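Local coordinates for protein putative nucleotide-diphospho-sugar transferase (Desulfovibrio desulfuricans subsp. desulfuricans, PDB 3CGX) that probably transfers a sugar from a nucleotide-diphospho-sugar donor to an acceptor not yet identified, using a GT-A-type glycosyltransferase fold, at residues M34-R37 and H38-D42; C154-V157 and F158-I161. One frame throughout, in Å; residues are numbered along the deposited sequence.

Interaction 1: residues M34-R37 and H38-D42; sequences MLYR and HFVQD
Two turns of helix 29-47, one of the helices flanking the central sheet of this GT-A-type fold, bring Tyr36 and Val40 together on the side facing strand 5-11. CG2 of Val40 sits over one face of the Tyr36 ring, 3.9 Å from its centroid, a CH-pi contact. A chi1 of 174° swings the Tyr36 ring away from its own N, under the methyl. Its OH bonds to Ser111 OG and Lys12 N. Phe39 turns a ring face to Tyr36 CA, 4.2 Å from the centroid, and Phe39 CD2 comes up to the edge of the Tyr36 ring, near CD1. The backbone follows the i to i+4 pattern, with Gln41 N to Arg37 O almost straight at 175°. On another side, selenomethionine Met34 runs alongside His38, its SE at the edge of the His38 ring, 3.7 Å from NE2, while His38 ND1 bonds to Ser214 OG. Arg37 and Gln41 cross at a slant, their flat groups 78° apart. Trp72 serves both, as cation-pi partner of Arg37 and NE1 donor to Gln41 OE1. One water bridges them, accepting from Arg37 NH1 at 3.1 Å and donating to Gln41 OE1 at 2.6 Å.

Interaction 2: residues C154-V157 and F158-I161; sequences CPDV and FDGI
Pro155 and Phe158 are joined through a short 3-10 turn in the connection between strand 143-149 and helix 169-178. Its backbone bonds run from i+3 to i: Phe158 N donates to Pro155 O over 3.0 Å, and Asp159 N to Asp156 O over 2.9 Å.

The apolar contacts lie on the buried side. CG2 of Val157 stands over the centre of the Phe158 ring, 3.9 Å from the centroid and only 8° off the normal, a CH-pi contact between neighbours whose side chains point the same way. Val157 chi1 of -52° sets this methyl between the backbone N and the carbonyl carbon, on the side of the ring. Met91 and Met95 of helix 87-100 also pack on Phe158, as does Tyr143, while Met176 of helix 169-178 and Phe148 pack on Val157, so the turn packs on both helices and on strand 143-149.

A methyl also rests on the backbone: CD1 of Ile161 lies 3.3 Å from the carbonyl oxygen Val157 O.

The charged contact involves Asp156 and Asp159. Their carboxylates come close, Asp156 OD1 lying 3.7 Å from Asp159 OD2 with the planes 36° apart, and Glu89 adds a third negative group near Asp159 OD1. The salt bridge from Lys92 to Asp159 OD1 may offset part of this repulsion. A water spans the pair, donating to Asp156 OD1 at 3.0 Å and Asp159 OD2 at 3.1 Å.

Overall arrangement
The two contacts lie on opposite sides of the chain's centre, with their own centres about 30 Å apart and nearest atoms about 17 Å apart. Both are local and partly buried, but interaction 1 is the more central, its centre about 12 Å from that of the chain, against about 19 Å for interaction 2. Interaction 1 belongs to a long helix, held by i to i+4 bonds and packed against strand 5-11, helix 65-73 and helix 214-221. Interaction 2 is a 3-10 turn with i to i+3 bonds, packed on helices 87-100 and 169-178 and strand 143-149. A methyl over an aromatic face recurs in both. The bridging waters differ: one links a cation to an amide, the other two carboxylates.

Interaction 1: residues M34-R37 and H38-D42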
HETATM    1  N   MSE A  34      -3.476 -16.441   0.644  1.00 22.65           N
HETATM    2  CA  MSE A  34      -2.100 -16.828   0.927  1.00 22.16           C
HETATM    3  C   MSE A  34      -1.159 -15.922   0.137  1.00 22.35           C
HETATM    4  O   MSE A  34      -0.129 -15.446   0.659  1.00 20.31           O
HETATM    5  CB  MSE A  34      -1.836 -18.311   0.568  1.00 22.97           C
HETATM    6  CG  MSE A  34      -0.451 -18.742   0.781  1.00 27.65           C
HETATM    7 SE   MSE A  34       0.021 -18.758   2.711  0.75 40.03          SE
HETATM    8  CE  MSE A  34      -1.697 -19.404   3.456  1.00 49.98           C
ATOM      9  N   LEU A  35      -1.525 -15.657  -1.110  1.00 22.47           N
ATOM     10  CA  LEU A  35      -0.735 -14.738  -1.953  1.00 20.30           C
ATOM     11  C   LEU A  35      -0.653 -13.356  -1.315  1.00 20.80           C
ATOM     12  O   LEU A  35       0.439 -12.769  -1.202  1.00 21.79           O
ATOM     13  CB  LEU A  35      -1.266 -14.656  -3.378  1.00 19.37           C
ATOM     14  CG  LEU A  35      -0.973 -15.845  -4.262  1.00 25.10           C
ATOM     15  CD1 LEU A  35      -1.983 -15.916  -5.424  1.00 23.25           C
ATOM     16  CD2 LEU A  35       0.551 -15.780  -4.765  1.00 21.07           C
ATOM     17  N   TYR A  36      -1.803 -12.847  -0.885  1.00 21.19           N
ATOM     18  CA  TYR A  36      -1.863 -11.510  -0.277  1.00 21.70           C
ATOM     19  C   TYR A  36      -1.058 -11.499   1.035  1.00 23.28           C
ATOM     20  O   TYR A  36      -0.311 -10.559   1.323  1.00 23.77           O
ATOM     21  CB  TYR A  36      -3.332 -11.021  -0.109  1.00 20.55           C
ATOM     22  CG  TYR A  36      -3.374  -9.707   0.661  1.00 19.98           C
ATOM     23  CD1 TYR A  36      -2.885  -8.533   0.103  1.00 21.40           C
ATOM     24  CD2 TYR A  36      -3.878  -9.657   1.970  1.00 25.26           C
ATOM     25  CE1 TYR A  36      -2.862  -7.328   0.841  1.00 26.41           C
ATOM     26  CE2 TYR A  36      -3.884  -8.467   2.694  1.00 22.48           C
ATOM     27  CZ  TYR A  36      -3.360  -7.312   2.141  1.00 26.49           C
ATOM     28  OH  TYR A  36      -3.323  -6.122   2.823  1.00 23.59           O
ATOM     29  N   ARG A  37      -1.157 -12.586   1.794  1.00 23.36           N
ATOM     30  CA  ARG A  37      -0.377 -12.725   3.040  1.00 23.78           C
ATOM     31  C   ARG A  37       1.093 -12.509   2.742  1.00 24.44           C
ATOM     32  O   ARG A  37       1.798 -11.736   3.432  1.00 21.49           O
ATOM     33  CB  ARG A  37      -0.652 -14.076   3.670  1.00 23.71           C
ATOM     34  CG  ARG A  37       0.190 -14.406   4.874  1.00 26.07           C
ATOM     35  CD  ARG A  37      -0.068 -15.846   5.343  1.00 27.01           C
ATOM     36  NE  ARG A  37      -1.330 -15.901   6.038  1.00 34.24           N
ATOM     37  CZ  ARG A  37      -1.457 -15.706   7.355  1.00 37.47           C
ATOM     38  NH1 ARG A  37      -0.380 -15.500   8.092  1.00 32.44           N
ATOM     39  NH2 ARG A  37      -2.653 -15.760   7.934  1.00 31.59           N
ATOM     40  N   HIS A  38       1.551 -13.152   1.671  1.00 22.81           N
ATOM     41  CA  HIS A  38       2.948 -13.015   1.253  1.00 22.87           C
ATOM     42  C   HIS A  38       3.298 -11.645   0.662  1.00 21.10           C
ATOM     43  O   HIS A  38       4.469 -11.206   0.810  1.00 23.60           O
ATOM     44  CB  HIS A  38       3.338 -14.166   0.323  1.00 24.92           C
ATOM     45  CG  HIS A  38       3.559 -15.431   1.087  1.00 29.20           C
ATOM     46  ND1 HIS A  38       4.768 -15.722   1.682  1.00 32.39           N
ATOM     47  CD2 HIS A  38       2.692 -16.387   1.497  1.00 37.52           C
ATOM     48  CE1 HIS A  38       4.658 -16.857   2.353  1.00 35.96           C
ATOM     49  NE2 HIS A  38       3.407 -17.278   2.262  1.00 32.54           N
ATOM     50  N   PHE A  39       2.336 -10.986   0.026  1.00 22.70           N
ATOM     51  CA  PHE A  39       2.568  -9.625  -0.494  1.00 23.04           C
ATOM     52  C   PHE A  39       2.984  -8.784   0.708  1.00 22.85           C
ATOM     53  O   PHE A  39       3.970  -8.031   0.673  1.00 24.27           O
ATOM     54  CB  PHE A  39       1.322  -8.964  -1.052  1.00 21.59           C
ATOM     55  CG  PHE A  39       0.834  -9.499  -2.395  1.00 22.46           C
ATOM     56  CD1 PHE A  39       1.343 -10.654  -2.965  1.00 20.79           C
ATOM     57  CD2 PHE A  39      -0.242  -8.889  -3.014  1.00 24.82           C
ATOM     58  CE1 PHE A  39       0.826 -11.136  -4.156  1.00 23.48           C
ATOM     59  CE2 PHE A  39      -0.769  -9.385  -4.225  1.00 25.98           C
ATOM     60  CZ  PHE A  39      -0.226 -10.533  -4.759  1.00 20.78           C
ATOM     61  N   VAL A  40       2.204  -8.925   1.783  1.00 20.98           N
ATOM     62  CA  VAL A  40       2.389  -8.090   2.970  1.00 21.86           C
ATOM     63  C   VAL A  40       3.726  -8.375   3.665  1.00 24.28           C
ATOM     64  O   VAL A  40       4.523  -7.470   3.993  1.00 23.28           O
ATOM     65  CB  VAL A  40       1.166  -8.173   3.962  1.00 22.58           C
ATOM     66  CG1 VAL A  40       1.501  -7.487   5.274  1.00 23.07           C
ATOM     67  CG2 VAL A  40      -0.127  -7.547   3.334  1.00 19.48           C
ATOM     68  N   GLN A  41       3.973  -9.651   3.903  1.00 26.28           N
ATOM     69  CA  GLN A  41       5.259 -10.076   4.472  1.00 25.81           C
ATOM     70  C   GLN A  41       6.452  -9.580   3.710  1.00 29.26           C
ATOM     71  O   GLN A  41       7.413  -9.092   4.289  1.00 27.46           O
ATOM     72  CB  GLN A  41       5.353 -11.601   4.558  1.00 27.11           C
ATOM     73  CG  GLN A  41       4.445 -12.142   5.600  1.00 27.17           C
ATOM     74  CD  GLN A  41       4.366 -13.650   5.597  1.00 36.31           C
ATOM     75  OE1 GLN A  41       3.404 -14.184   6.108  1.00 24.43           O
ATOM     76  NE2 GLN A  41       5.375 -14.355   5.007  1.00 29.02           N
ATOM     77  N   ASP A  42       6.426  -9.734   2.404  1.00 25.14           N
ATOM     78  CA  ASP A  42       7.537  -9.301   1.595  1.00 24.40           C
ATOM     79  C   ASP A  42       7.735  -7.797   1.643  1.00 26.61           C
ATOM     80  O   ASP A  42       8.880  -7.322   1.767  1.00 27.19           O
ATOM     81  CB  ASP A  42       7.391  -9.732   0.118  1.00 25.03           C
ATOM     82  CG  ASP A  42       7.480 -11.245  -0.073  1.00 31.31           C
ATOM     83  OD1 ASP A  42       7.904 -11.929   0.850  1.00 28.34           O
ATOM     84  OD2 ASP A  42       7.076 -11.722  -1.143  1.00 30.63           O
TER
HETATM   85  O   HOH W   1       2.642 -16.129   7.583  1.00 37.97           O

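Interaction 2: residues C154-V157 and F158-I161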
ATOM      1  N   CYS A 154      -2.525  18.774   3.862  0.70 30.92           N
ATOM      2  CA  CYS A 154      -3.801  19.242   3.354  0.70 32.00           C
ATOM      3  C   CYS A 154      -4.837  18.130   3.490  0.70 29.16           C
ATOM      4  O   CYS A 154      -5.060  17.370   2.549  0.70 30.64           O
ATOM      5  CB  CYS A 154      -3.623  19.638   1.891  0.70 33.13           C
ATOM      6  SG  CYS A 154      -5.075  20.329   1.141  0.70 46.08           S
ATOM      7  N   PRO A 155      -5.447  18.001   4.678  1.00 26.86           N
ATOM      8  CA  PRO A 155      -6.402  16.873   4.859  1.00 28.00           C
ATOM      9  C   PRO A 155      -7.609  16.922   3.918  1.00 28.34           C
ATOM     10  O   PRO A 155      -8.259  15.912   3.653  1.00 27.41           O
ATOM     11  CB  PRO A 155      -6.829  16.991   6.323  1.00 28.38           C
ATOM     12  CG  PRO A 155      -6.364  18.368   6.804  1.00 32.95           C
ATOM     13  CD  PRO A 155      -5.268  18.824   5.886  1.00 29.03           C
ATOM     14  N   ASP A 156      -7.925  18.124   3.464  1.00 30.33           N
ATOM     15  CA  ASP A 156      -9.022  18.346   2.523  1.00 29.32           C
ATOM     16  C   ASP A 156      -8.883  17.504   1.245  1.00 31.14           C
ATOM     17  O   ASP A 156      -9.874  17.230   0.553  1.00 30.34           O
ATOM     18  CB  ASP A 156      -9.109  19.826   2.142  1.00 31.69           C
ATOM     19  CG  ASP A 156      -9.743  20.671   3.237  1.00 41.89           C
ATOM     20  OD1 ASP A 156      -9.933  20.183   4.379  1.00 47.71           O
ATOM     21  OD2 ASP A 156     -10.068  21.834   2.940  1.00 56.01           O
ATOM     22  N   VAL A 157      -7.668  17.073   0.906  1.00 30.73           N
ATOM     23  CA  VAL A 157      -7.514  16.229  -0.315  1.00 28.72           C
ATOM     24  C   VAL A 157      -8.228  14.898  -0.167  1.00 29.40           C
ATOM     25  O   VAL A 157      -8.430  14.186  -1.149  1.00 27.23           O
ATOM     26  CB  VAL A 157      -6.040  15.960  -0.725  1.00 30.51           C
ATOM     27  CG1 VAL A 157      -5.293  17.309  -0.822  1.00 28.36           C
ATOM     28  CG2 VAL A 157      -5.383  14.971   0.238  1.00 32.24           C
ATOM     29  N   PHE A 158      -8.638  14.553   1.054  1.00 29.01           N
ATOM     30  CA  PHE A 158      -9.329  13.267   1.268  1.00 28.09           C
ATOM     31  C   PHE A 158     -10.845  13.477   1.281  1.00 29.82           C
ATOM     32  O   PHE A 158     -11.618  12.541   1.318  1.00 29.18           O
ATOM     33  CB  PHE A 158      -8.887  12.594   2.560  1.00 29.28           C
ATOM     34  CG  PHE A 158      -7.419  12.253   2.591  1.00 28.77           C
ATOM     35  CD1 PHE A 158      -6.922  11.279   1.763  1.00 27.99           C
ATOM     36  CD2 PHE A 158      -6.533  12.936   3.431  1.00 28.50           C
ATOM     37  CE1 PHE A 158      -5.575  10.976   1.791  1.00 29.40           C
ATOM     38  CE2 PHE A 158      -5.213  12.639   3.444  1.00 28.47           C
ATOM     39  CZ  PHE A 158      -4.733  11.653   2.614  1.00 27.27           C
ATOM     40  N   ASP A 159     -11.246  14.726   1.222  1.00 31.75           N
ATOM     41  CA  ASP A 159     -12.660  15.063   1.355  1.00 33.08           C
ATOM     42  C   ASP A 159     -13.343  15.169   0.014  1.00 35.66           C
ATOM     43  O   ASP A 159     -12.837  15.766  -0.935  1.00 37.23           O
ATOM     44  CB  ASP A 159     -12.848  16.368   2.131  1.00 32.61           C
ATOM     45  CG  ASP A 159     -12.456  16.244   3.577  1.00 30.21           C
ATOM     46  OD1 ASP A 159     -12.320  15.108   4.068  1.00 30.75           O
ATOM     47  OD2 ASP A 159     -12.296  17.285   4.247  1.00 32.79           O
ATOM     48  N   GLY A 160     -14.526  14.585  -0.042  1.00 38.80           N
ATOM     49  CA  GLY A 160     -15.369  14.734  -1.203  1.00 40.08           C
ATOM     50  C   GLY A 160     -14.913  13.880  -2.350  1.00 40.91           C
ATOM     51  O   GLY A 160     -15.278  14.140  -3.490  1.00 42.37           O
ATOM     52  N   ILE A 161     -14.092  12.877  -2.064  1.00 41.84           N
ATOM     53  CA  ILE A 161     -13.710  11.929  -3.106  1.00 41.41           C
ATOM     54  C   ILE A 161     -14.791  10.857  -3.136  1.00 41.48           C
ATOM     55  O   ILE A 161     -15.342  10.471  -2.112  1.00 39.81           O
ATOM     56  CB  ILE A 161     -12.274  11.306  -2.958  1.00 42.01           C
ATOM     57  CG1 ILE A 161     -11.241  12.037  -3.838  1.00 45.65           C
ATOM     58  CG2 ILE A 161     -12.280   9.866  -3.470  1.00 36.78           C
ATOM     59  CD1 ILE A 161     -10.765  13.411  -3.405  1.00 32.11           C
TER
HETATM   60  O   HOH W   2     -10.113  17.899   6.353  1.00 46.69           O